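Local coordinates for uncharacterized protein (Bacteroides ovatus CL02T12C04, PDB 6PTM) that probably acts as an exo-carrageenase of glycoside hydrolase family 42, hydrolysing carrageenan chains from their ends, at residues T284-H295 with D386-M396; L411-I421 with F456-K464. All coordinates share one frame; numbering follows the deposited sequence.

Contact 1: T284-H295 with D386-M396; sequences TGLGYMLCNEPH and DPQAKTHIKIM
The imidazole of His-392 has Tyr-288 O and Met-289 CA over one face, both offset toward the rim, and Leu-286 O at its edge. NE2 donates to that Leu-286 O over 2.7 Å, bent to 138° at the hydrogen, with the acceptor tilted from the ring plane. A chi1 of 50° sets CG between the backbone N and the carbonyl carbon, turning the ring toward Leu-286 to Met-289. Phe-467 of strand 466-471 meets the same ring. The Tyr-288 ring has Lys-390 O at its edge, in plane, and Ala-389 CB coming in obliquely, 3.5 Å from CE1. Its hydroxyl donates to the anti lone pair of Asp-386 OD2 over 2.6 Å, and the carboxylate is turned 68° from the ring. A water joins the same OD2 to Thr-284 OG1, which also bonds Lys-281 O.

Between the backbones the pairing is parallel: Tyr-288 N to Lys-390 O (2.7 Å), His-392 N to Tyr-288 O, and Leu-290 N to His-392 O (2.8 Å). A beta bulge then shifts the register by one, and Lys-394 N bonds Cys-291 O (3.0 Å). Beyond it, Lys-394 runs beside Asn-292; NZ donates to OD1 at 2.8 Å and forms a salt bridge with Glu-470. Met-396 SD comes obliquely to His-295 CD2, at 3.6 Å.

These are adjacent parallel strands of a (beta/alpha)8 barrel. Asn-292 and Glu-293, followed by Pro-294, match the Asn-Glu pair that ends strand 4 in clan GH-A glycosidases, where it carries the acid/base, and probably mark the active-site mouth.

Contact 2: L411-I421 with F456-K464; sequences LEALTRNSEII and FMKSVSPDK
Lys-464 sends an extended side chain to the C-terminal end of helix 411-417, where four oxygens lie within bonding distance of its ammonium group. NZ meets Ser-418 O at 2.6 Å, Thr-415 O at 2.9 Å and Arg-416 O at 3.0 Å, and on its own segment Ser-461 OG at 2.9 Å. With three N-H groups for four acceptors, at least one hydrogen must be shared, perhaps by the poorly placed Arg-416 O. At Ser-418 O the C=O...N angle is an open 158°, whereas at Arg-416 O it closes to 107° and the nitrogen stands above the carbonyl plane. Thr-415 O is gripped twice, by NZ and by Ser-418 N from opposite faces of its plane. A positive charge here would probably suit the negative pole of the helix.

Hydroxyls look after other carbonyls. Thr-415 OG1, set beside its backbone N, donates to Leu-411 O, which takes Thr-415 N on the other face; Ser-418 OG donates to Leu-414 O, four residues back, while its own N goes to Thr-415 O. Lys-458 NZ donates to Pro-462 O, and Glu-412 OE2 bonds Thr-601.

Side-chain packing completes the contact. Ile-421 CG2 presses on Met-457 SD at 3.5 Å, and the Val-460 CG1 methyl sits 3.6 Å from the backbone oxygen Glu-412 O. Leu-411 CD2 reaches both Met-457 CE and the Phe-456 ring, which carries Glu-412 N at its edge, in plane, and stacks on Trp-400.

The axes of 411-417 and 456-460 pass 9.3 Å apart at -54°. Helix 358-385 touches the first through Ala-413 and Asn-417, helix 602-607 touches Glu-412 and Val-460, and Ile-421 opens strand 421-423, its backbone bonding to Val-465 and Phe-467 around the start of strand 466-471.

How the contacts relate
Coming from the N terminus, the chain lays down strand 288-292, then spends 90 residues without a strand, helix 358-385 among them, before contact 1 closes that beta-alpha-beta crossover at strand 391-394. Contact 2 opens only afterwards, with helix 411-417, and closes a 34-residue loop at the end of helix 448-460, so the two are in series and neither nests nor crosses. They nevertheless touch: Thr-391 N bonds Glu-419 OE1 and Thr-391 O probably accepts from Ile-420 N, tying strand 391-394 to the residues that lead into strand 421-423. Contact 1 thus joins neighbouring barrel strands, while contact 2 packs together the helices outside the next part of the wall.

Contact 1: T284-H295 with D386-M396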
loop_
_atom_site.group_PDB
_atom_site.type_symbol
_atom_site.label_atom_id
_atom_site.label_comp_id
_atom_site.label_asym_id
_atom_site.label_seq_id
_atom_site.Cartn_x
_atom_site.Cartn_y
_atom_site.Cartn_z
ATOM N N THR A 284 -3.665 -10.136 -18.025
ATOM C CA THR A 284 -2.929 -10.738 -16.887
ATOM C C THR A 284 -1.661 -9.941 -16.585
ATOM O O THR A 284 -0.949 -10.355 -15.669
ATOM C CB THR A 284 -2.554 -12.203 -17.160
ATOM O OG1 THR A 284 -1.572 -12.301 -18.195
ATOM C CG2 THR A 284 -3.767 -13.011 -17.547
ATOM N N GLY A 285 -1.380 -8.850 -17.302
ATOM C CA GLY A 285 -0.090 -8.130 -17.161
ATOM C C GLY A 285 0.182 -7.580 -15.757
ATOM O O GLY A 285 1.382 -7.501 -15.363
ATOM N N LEU A 286 -0.849 -7.166 -15.026
ATOM C CA LEU A 286 -0.684 -6.722 -13.616
ATOM C C LEU A 286 -1.001 -7.895 -12.675
ATOM O O LEU A 286 -1.258 -7.666 -11.491
ATOM C CB LEU A 286 -1.539 -5.479 -13.352
ATOM C CG LEU A 286 -0.801 -4.162 -13.586
ATOM C CD1 LEU A 286 -1.771 -3.015 -13.576
ATOM C CD2 LEU A 286 0.305 -3.918 -12.553
ATOM N N GLY A 287 -0.962 -9.115 -13.205
ATOM C CA GLY A 287 -0.720 -10.310 -12.406
ATOM C C GLY A 287 -1.990 -10.983 -11.933
ATOM O O GLY A 287 -3.128 -10.624 -12.397
ATOM N N TYR A 288 -1.763 -12.002 -11.107
ATOM C CA TYR A 288 -2.782 -12.866 -10.482
ATOM C C TYR A 288 -2.832 -12.545 -8.988
ATOM O O TYR A 288 -1.839 -12.734 -8.237
ATOM C CB TYR A 288 -2.448 -14.339 -10.725
ATOM C CG TYR A 288 -2.440 -14.775 -12.165
ATOM C CD1 TYR A 288 -1.357 -14.479 -12.991
ATOM C CD2 TYR A 288 -3.459 -15.562 -12.680
ATOM C CE1 TYR A 288 -1.322 -14.901 -14.309
ATOM C CE2 TYR A 288 -3.436 -15.998 -14.000
ATOM C CZ TYR A 288 -2.362 -15.665 -14.814
ATOM O OH TYR A 288 -2.278 -16.095 -16.101
ATOM N N MET A 289 -3.987 -12.052 -8.561
ATOM C CA MET A 289 -4.218 -11.598 -7.169
ATOM C C MET A 289 -4.744 -12.789 -6.370
ATOM O O MET A 289 -5.873 -13.238 -6.658
ATOM C CB MET A 289 -5.225 -10.450 -7.212
ATOM C CG MET A 289 -5.132 -9.505 -6.042
ATOM S SD MET A 289 -5.839 -10.196 -4.573
ATOM C CE MET A 289 -7.531 -10.569 -5.036
ATOM N N LEU A 290 -3.942 -13.343 -5.463
ATOM C CA LEU A 290 -4.179 -14.719 -4.966
ATOM C C LEU A 290 -5.232 -14.723 -3.851
ATOM O O LEU A 290 -5.837 -15.777 -3.671
ATOM C CB LEU A 290 -2.885 -15.378 -4.481
ATOM C CG LEU A 290 -1.796 -15.540 -5.536
ATOM C CD1 LEU A 290 -0.551 -16.173 -4.936
ATOM C CD2 LEU A 290 -2.289 -16.331 -6.735
ATOM N N CYS A 291 -5.458 -13.605 -3.155
ATOM C CA CYS A 291 -6.541 -13.504 -2.158
ATOM C C CYS A 291 -6.761 -12.035 -1.770
ATOM O O CYS A 291 -5.762 -11.296 -1.579
ATOM C CB CYS A 291 -6.208 -14.309 -0.900
ATOM S SG CYS A 291 -7.626 -14.551 0.206
ATOM N N ASN A 292 -8.031 -11.687 -1.588
ATOM C CA ASN A 292 -8.556 -10.438 -0.977
ATOM C C ASN A 292 -8.380 -10.451 0.559
ATOM O O ASN A 292 -9.097 -11.218 1.216
ATOM C CB ASN A 292 -10.044 -10.350 -1.325
ATOM C CG ASN A 292 -10.676 -9.047 -0.909
ATOM O OD1 ASN A 292 -10.825 -8.095 -1.704
ATOM N ND2 ASN A 292 -11.053 -9.006 0.342
ATOM N N GLU A 293 -7.560 -9.558 1.116
ATOM C CA GLU A 293 -7.421 -9.287 2.579
ATOM C C GLU A 293 -7.398 -10.605 3.339
ATOM O O GLU A 293 -8.234 -10.853 4.215
ATOM C CB GLU A 293 -8.547 -8.404 3.117
ATOM C CG GLU A 293 -8.533 -7.001 2.519
ATOM C CD GLU A 293 -9.322 -5.977 3.328
ATOM O OE1 GLU A 293 -10.234 -6.406 4.074
ATOM O OE2 GLU A 293 -9.024 -4.780 3.204
ATOM N N PRO A 294 -6.487 -11.526 2.975
ATOM C CA PRO A 294 -6.332 -12.769 3.732
ATOM C C PRO A 294 -5.870 -12.509 5.176
ATOM O O PRO A 294 -5.132 -11.528 5.441
ATOM C CB PRO A 294 -5.245 -13.513 2.939
ATOM C CG PRO A 294 -4.422 -12.386 2.402
ATOM C CD PRO A 294 -5.472 -11.400 1.910
ATOM N N HIS A 295 -6.358 -13.360 6.085
ATOM C CA HIS A 295 -5.903 -13.447 7.486
ATOM C C HIS A 295 -6.561 -14.665 8.118
ATOM O O HIS A 295 -7.710 -15.034 7.698
ATOM C CB HIS A 295 -6.111 -12.131 8.261
ATOM C CG HIS A 295 -7.378 -11.382 7.955
ATOM N ND1 HIS A 295 -8.554 -11.637 8.608
ATOM C CD2 HIS A 295 -7.630 -10.332 7.129
ATOM C CE1 HIS A 295 -9.498 -10.828 8.160
ATOM N NE2 HIS A 295 -8.957 -9.991 7.270
ATOM N N ASP A 386 0.795 -20.868 -16.782
ATOM C CA ASP A 386 1.283 -19.563 -17.318
ATOM C C ASP A 386 2.672 -19.281 -16.758
ATOM O O ASP A 386 2.809 -18.645 -15.706
ATOM C CB ASP A 386 0.329 -18.421 -16.948
ATOM C CG ASP A 386 0.773 -17.061 -17.458
ATOM O OD1 ASP A 386 1.845 -16.995 -18.075
ATOM O OD2 ASP A 386 0.079 -16.073 -17.165
ATOM N N PRO A 387 3.752 -19.725 -17.433
ATOM C CA PRO A 387 5.092 -19.606 -16.859
ATOM C C PRO A 387 5.590 -18.149 -16.735
ATOM O O PRO A 387 6.533 -17.936 -15.996
ATOM C CB PRO A 387 5.964 -20.458 -17.799
ATOM C CG PRO A 387 4.968 -21.279 -18.616
ATOM C CD PRO A 387 3.751 -20.383 -18.755
ATOM N N GLN A 388 4.895 -17.181 -17.344
ATOM C CA GLN A 388 5.149 -15.725 -17.189
ATOM C C GLN A 388 4.295 -15.107 -16.053
ATOM O O GLN A 388 4.340 -13.909 -15.877
ATOM C CB GLN A 388 4.856 -14.999 -18.510
ATOM C CG GLN A 388 5.636 -15.538 -19.704
ATOM C CD GLN A 388 7.104 -15.641 -19.368
ATOM O OE1 GLN A 388 7.695 -16.725 -19.372
ATOM N NE2 GLN A 388 7.700 -14.504 -19.026
ATOM N N ALA A 389 3.526 -15.871 -15.298
ATOM C CA ALA A 389 2.557 -15.300 -14.332
ATOM C C ALA A 389 3.306 -14.472 -13.286
ATOM O O ALA A 389 4.268 -14.959 -12.699
ATOM C CB ALA A 389 1.747 -16.390 -13.672
ATOM N N LYS A 390 2.797 -13.284 -13.001
ATOM C CA LYS A 390 3.238 -12.505 -11.833
ATOM C C LYS A 390 2.103 -12.589 -10.814
ATOM O O LYS A 390 0.947 -12.407 -11.207
ATOM C CB LYS A 390 3.619 -11.101 -12.282
ATOM C CG LYS A 390 4.697 -11.001 -13.352
ATOM C CD LYS A 390 5.428 -9.686 -13.142
ATOM C CE LYS A 390 6.129 -9.032 -14.310
ATOM N NZ LYS A 390 6.143 -9.810 -15.548
ATOM N N THR A 391 2.428 -12.903 -9.567
ATOM C CA THR A 391 1.425 -13.019 -8.502
ATOM C C THR A 391 1.629 -11.900 -7.494
ATOM O O THR A 391 2.769 -11.420 -7.302
ATOM C CB THR A 391 1.438 -14.407 -7.858
ATOM O OG1 THR A 391 2.658 -14.585 -7.131
ATOM C CG2 THR A 391 1.262 -15.498 -8.892
ATOM N N HIS A 392 0.537 -11.606 -6.809
ATOM C CA HIS A 392 0.507 -10.739 -5.627
ATOM C C HIS A 392 -0.709 -11.087 -4.800
ATOM O O HIS A 392 -1.579 -11.845 -5.250
ATOM C CB HIS A 392 0.533 -9.257 -6.053
ATOM C CG HIS A 392 -0.476 -8.913 -7.087
ATOM N ND1 HIS A 392 -1.677 -8.300 -6.773
ATOM C CD2 HIS A 392 -0.446 -9.053 -8.427
ATOM C CE1 HIS A 392 -2.356 -8.098 -7.881
ATOM N NE2 HIS A 392 -1.609 -8.546 -8.933
ATOM N N ILE A 393 -0.765 -10.465 -3.637
ATOM C CA ILE A 393 -1.799 -10.706 -2.610
ATOM C C ILE A 393 -2.303 -9.342 -2.125
ATOM O O ILE A 393 -1.459 -8.433 -1.887
ATOM C CB ILE A 393 -1.180 -11.571 -1.494
ATOM C CG1 ILE A 393 -0.556 -12.857 -2.047
ATOM C CG2 ILE A 393 -2.179 -11.868 -0.391
ATOM C CD1 ILE A 393 0.463 -13.488 -1.079
ATOM N N LYS A 394 -3.620 -9.194 -1.961
ATOM C CA LYS A 394 -4.187 -7.921 -1.437
ATOM C C LYS A 394 -4.010 -7.909 0.089
ATOM O O LYS A 394 -4.981 -8.113 0.849
ATOM C CB LYS A 394 -5.629 -7.736 -1.883
ATOM C CG LYS A 394 -6.242 -6.424 -1.403
ATOM C CD LYS A 394 -7.708 -6.332 -1.607
ATOM C CE LYS A 394 -8.094 -6.357 -3.081
ATOM N NZ LYS A 394 -9.555 -6.142 -3.271
ATOM N N ILE A 395 -2.768 -7.717 0.516
ATOM C CA ILE A 395 -2.389 -7.770 1.953
ATOM C C ILE A 395 -2.790 -6.451 2.605
ATOM O O ILE A 395 -2.483 -5.399 2.035
ATOM C CB ILE A 395 -0.886 -8.019 2.119
ATOM C CG1 ILE A 395 -0.484 -9.399 1.594
ATOM C CG2 ILE A 395 -0.493 -7.811 3.565
ATOM C CD1 ILE A 395 1.006 -9.505 1.372
ATOM N N MET A 396 -3.404 -6.521 3.784
ATOM C CA MET A 396 -3.686 -5.308 4.590
ATOM C C MET A 396 -2.380 -4.888 5.251
ATOM O O MET A 396 -1.908 -5.587 6.122
ATOM C CB MET A 396 -4.730 -5.615 5.660
ATOM C CG MET A 396 -6.091 -5.927 5.085
ATOM S SD MET A 396 -7.068 -6.889 6.251
ATOM C CE MET A 396 -6.936 -5.910 7.764
HETATM O O HOH W 1 1.139 -12.167 -15.035
HETATM O O HOH W 2 0.661 -13.697 -17.864
HETATM O O HOH W 3 3.471 -8.531 -16.477
HETATM O O HOH W 4 -4.679 -9.066 4.679
#

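Contact 2: L411-I421 with F456-K464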
loop_
_atom_site.group_PDB
_atom_site.type_symbol
_atom_site.label_atom_id
_atom_site.label_comp_id
_atom_site.label_asym_id
_atom_site.label_seq_id
_atom_site.Cartn_x
_atom_site.Cartn_y
_atom_site.Cartn_z
ATOM N N LEU A 411 4.607 -10.328 6.142
ATOM C CA LEU A 411 4.681 -9.343 5.031
ATOM C C LEU A 411 6.003 -9.536 4.271
ATOM O O LEU A 411 6.041 -9.366 3.032
ATOM C CB LEU A 411 4.558 -7.909 5.582
ATOM C CG LEU A 411 4.522 -6.799 4.534
ATOM C CD1 LEU A 411 3.482 -7.072 3.474
ATOM C CD2 LEU A 411 4.250 -5.444 5.173
ATOM N N GLU A 412 7.095 -9.807 4.976
ATOM C CA GLU A 412 8.398 -9.977 4.302
ATOM C C GLU A 412 8.301 -11.170 3.349
ATOM O O GLU A 412 8.646 -11.022 2.175
ATOM C CB GLU A 412 9.524 -10.273 5.280
ATOM C CG GLU A 412 10.799 -10.617 4.555
ATOM C CD GLU A 412 12.042 -10.610 5.438
ATOM O OE1 GLU A 412 11.870 -10.978 6.613
ATOM O OE2 GLU A 412 13.164 -10.272 4.964
ATOM N N ALA A 413 7.833 -12.315 3.842
ATOM C CA ALA A 413 7.859 -13.557 3.038
ATOM C C ALA A 413 6.889 -13.377 1.865
ATOM O O ALA A 413 7.253 -13.716 0.738
ATOM C CB ALA A 413 7.552 -14.767 3.884
ATOM N N LEU A 414 5.702 -12.826 2.098
ATOM C CA LEU A 414 4.694 -12.733 1.015
ATOM C C LEU A 414 5.174 -11.710 -0.010
ATOM O O LEU A 414 4.957 -11.940 -1.199
ATOM C CB LEU A 414 3.313 -12.409 1.580
ATOM C CG LEU A 414 2.765 -13.475 2.521
ATOM C CD1 LEU A 414 1.372 -13.109 3.000
ATOM C CD2 LEU A 414 2.722 -14.839 1.861
ATOM N N THR A 415 5.833 -10.637 0.432
ATOM C CA THR A 415 6.366 -9.606 -0.495
ATOM C C THR A 415 7.478 -10.218 -1.361
ATOM O O THR A 415 7.408 -10.102 -2.611
ATOM C CB THR A 415 6.817 -8.361 0.256
ATOM O OG1 THR A 415 5.633 -7.785 0.820
ATOM C CG2 THR A 415 7.511 -7.416 -0.692
ATOM N N ARG A 416 8.402 -10.928 -0.736
ATOM C CA ARG A 416 9.537 -11.589 -1.429
ATOM C C ARG A 416 8.995 -12.611 -2.438
ATOM O O ARG A 416 9.493 -12.654 -3.570
ATOM C CB ARG A 416 10.434 -12.244 -0.380
ATOM C CG ARG A 416 11.532 -13.130 -0.945
ATOM C CD ARG A 416 12.128 -13.974 0.172
ATOM N NE ARG A 416 11.198 -15.035 0.495
ATOM C CZ ARG A 416 11.110 -15.642 1.667
ATOM N NH1 ARG A 416 11.932 -15.318 2.636
ATOM N NH2 ARG A 416 10.213 -16.590 1.847
ATOM N N ASN A 417 8.010 -13.385 -2.017
ATOM C CA ASN A 417 7.430 -14.483 -2.834
ATOM C C ASN A 417 6.587 -13.967 -4.003
ATOM O O ASN A 417 6.229 -14.790 -4.876
ATOM C CB ASN A 417 6.662 -15.474 -1.972
ATOM C CG ASN A 417 7.602 -16.245 -1.074
ATOM O OD1 ASN A 417 8.817 -16.072 -1.191
ATOM N ND2 ASN A 417 7.053 -17.044 -0.167
ATOM N N SER A 418 6.259 -12.681 -3.991
ATOM C CA SER A 418 5.383 -12.074 -5.019
ATOM C C SER A 418 6.199 -11.324 -6.075
ATOM O O SER A 418 7.092 -10.580 -5.713
ATOM C CB SER A 418 4.414 -11.134 -4.364
ATOM O OG SER A 418 3.429 -11.817 -3.632
ATOM N N GLU A 419 5.871 -11.535 -7.343
ATOM C CA GLU A 419 6.491 -10.815 -8.486
ATOM C C GLU A 419 6.084 -9.332 -8.446
ATOM O O GLU A 419 6.845 -8.516 -8.930
ATOM C CB GLU A 419 6.173 -11.506 -9.810
ATOM C CG GLU A 419 6.742 -12.906 -9.909
ATOM C CD GLU A 419 6.120 -13.977 -9.024
ATOM O OE1 GLU A 419 4.923 -13.889 -8.691
ATOM O OE2 GLU A 419 6.849 -14.902 -8.675
ATOM N N ILE A 420 4.866 -9.049 -7.974
ATOM C CA ILE A 420 4.315 -7.667 -7.836
ATOM C C ILE A 420 4.007 -7.451 -6.343
ATOM O O ILE A 420 3.508 -8.379 -5.740
ATOM C CB ILE A 420 3.061 -7.492 -8.723
ATOM C CG1 ILE A 420 3.373 -7.507 -10.224
ATOM C CG2 ILE A 420 2.266 -6.260 -8.330
ATOM C CD1 ILE A 420 2.161 -7.618 -11.104
ATOM N N ILE A 421 4.338 -6.289 -5.782
ATOM C CA ILE A 421 4.035 -5.978 -4.358
ATOM C C ILE A 421 2.554 -5.634 -4.282
ATOM O O ILE A 421 2.172 -4.554 -4.726
ATOM C CB ILE A 421 4.935 -4.867 -3.811
ATOM C CG1 ILE A 421 6.408 -5.227 -3.979
ATOM C CG2 ILE A 421 4.601 -4.591 -2.365
ATOM C CD1 ILE A 421 7.334 -4.084 -3.684
ATOM N N PHE A 456 8.989 -0.736 4.186
ATOM C CA PHE A 456 9.350 -2.114 4.573
ATOM C C PHE A 456 9.278 -3.009 3.318
ATOM O O PHE A 456 10.245 -3.747 3.035
ATOM C CB PHE A 456 8.511 -2.569 5.768
ATOM C CG PHE A 456 8.808 -3.981 6.202
ATOM C CD1 PHE A 456 9.899 -4.259 7.015
ATOM C CD2 PHE A 456 8.050 -5.047 5.724
ATOM C CE1 PHE A 456 10.189 -5.572 7.387
ATOM C CE2 PHE A 456 8.327 -6.353 6.125
ATOM C CZ PHE A 456 9.401 -6.618 6.942
ATOM N N MET A 457 8.158 -2.972 2.608
ATOM C CA MET A 457 7.944 -3.777 1.384
ATOM C C MET A 457 9.063 -3.454 0.353
ATOM O O MET A 457 9.610 -4.394 -0.248
ATOM C CB MET A 457 6.562 -3.463 0.806
ATOM C CG MET A 457 5.409 -4.017 1.575
ATOM S SD MET A 457 3.826 -3.419 0.854
ATOM C CE MET A 457 2.895 -2.942 2.309
ATOM N N LYS A 458 9.427 -2.179 0.150
ATOM C CA LYS A 458 10.472 -1.827 -0.831
ATOM C C LYS A 458 11.866 -2.178 -0.278
ATOM O O LYS A 458 12.762 -2.460 -1.100
ATOM C CB LYS A 458 10.387 -0.354 -1.219
ATOM C CG LYS A 458 9.134 0.029 -2.001
ATOM C CD LYS A 458 9.142 -0.509 -3.433
ATOM C CE LYS A 458 9.946 0.411 -4.316
ATOM N NZ LYS A 458 10.014 -0.097 -5.691
ATOM N N SER A 459 12.063 -2.229 1.039
ATOM C CA SER A 459 13.328 -2.746 1.626
ATOM C C SER A 459 13.475 -4.225 1.261
ATOM O O SER A 459 14.591 -4.659 0.878
ATOM C CB SER A 459 13.381 -2.504 3.111
ATOM O OG SER A 459 13.459 -1.087 3.399
ATOM N N VAL A 460 12.380 -4.972 1.356
ATOM C CA VAL A 460 12.357 -6.428 1.063
ATOM C C VAL A 460 12.591 -6.664 -0.433
ATOM O O VAL A 460 13.505 -7.476 -0.771
ATOM C CB VAL A 460 11.049 -7.082 1.532
ATOM C CG1 VAL A 460 10.957 -8.522 1.032
ATOM C CG2 VAL A 460 10.940 -7.045 3.040
ATOM N N SER A 461 11.835 -5.955 -1.292
ATOM C CA SER A 461 11.837 -6.123 -2.771
ATOM C C SER A 461 11.930 -4.782 -3.461
ATOM O O SER A 461 10.904 -4.181 -3.771
ATOM C CB SER A 461 10.603 -6.831 -3.227
ATOM O OG SER A 461 10.578 -8.149 -2.720
ATOM N N PRO A 462 13.139 -4.226 -3.698
ATOM C CA PRO A 462 13.226 -2.908 -4.335
ATOM C C PRO A 462 12.866 -2.873 -5.829
ATOM O O PRO A 462 12.605 -1.754 -6.310
ATOM C CB PRO A 462 14.692 -2.479 -4.110
ATOM C CG PRO A 462 15.418 -3.771 -3.904
ATOM C CD PRO A 462 14.442 -4.738 -3.259
ATOM N N ASP A 463 12.802 -4.019 -6.526
ATOM C CA ASP A 463 12.805 -4.035 -8.017
ATOM C C ASP A 463 11.491 -4.576 -8.593
ATOM O O ASP A 463 11.509 -5.227 -9.668
ATOM C CB ASP A 463 14.025 -4.818 -8.530
ATOM C CG ASP A 463 15.336 -4.171 -8.090
ATOM O OD1 ASP A 463 15.339 -2.944 -7.821
ATOM O OD2 ASP A 463 16.332 -4.898 -7.970
ATOM N N LYS A 464 10.389 -4.247 -7.955
ATOM C CA LYS A 464 9.034 -4.730 -8.294
ATOM C C LYS A 464 8.052 -3.572 -8.372
ATOM O O LYS A 464 8.173 -2.590 -7.624
ATOM C CB LYS A 464 8.516 -5.736 -7.263
ATOM C CG LYS A 464 9.304 -7.028 -7.213
ATOM C CD LYS A 464 8.877 -7.919 -6.045
ATOM C CE LYS A 464 9.753 -9.137 -5.911
ATOM N NZ LYS A 464 9.400 -9.882 -4.694
#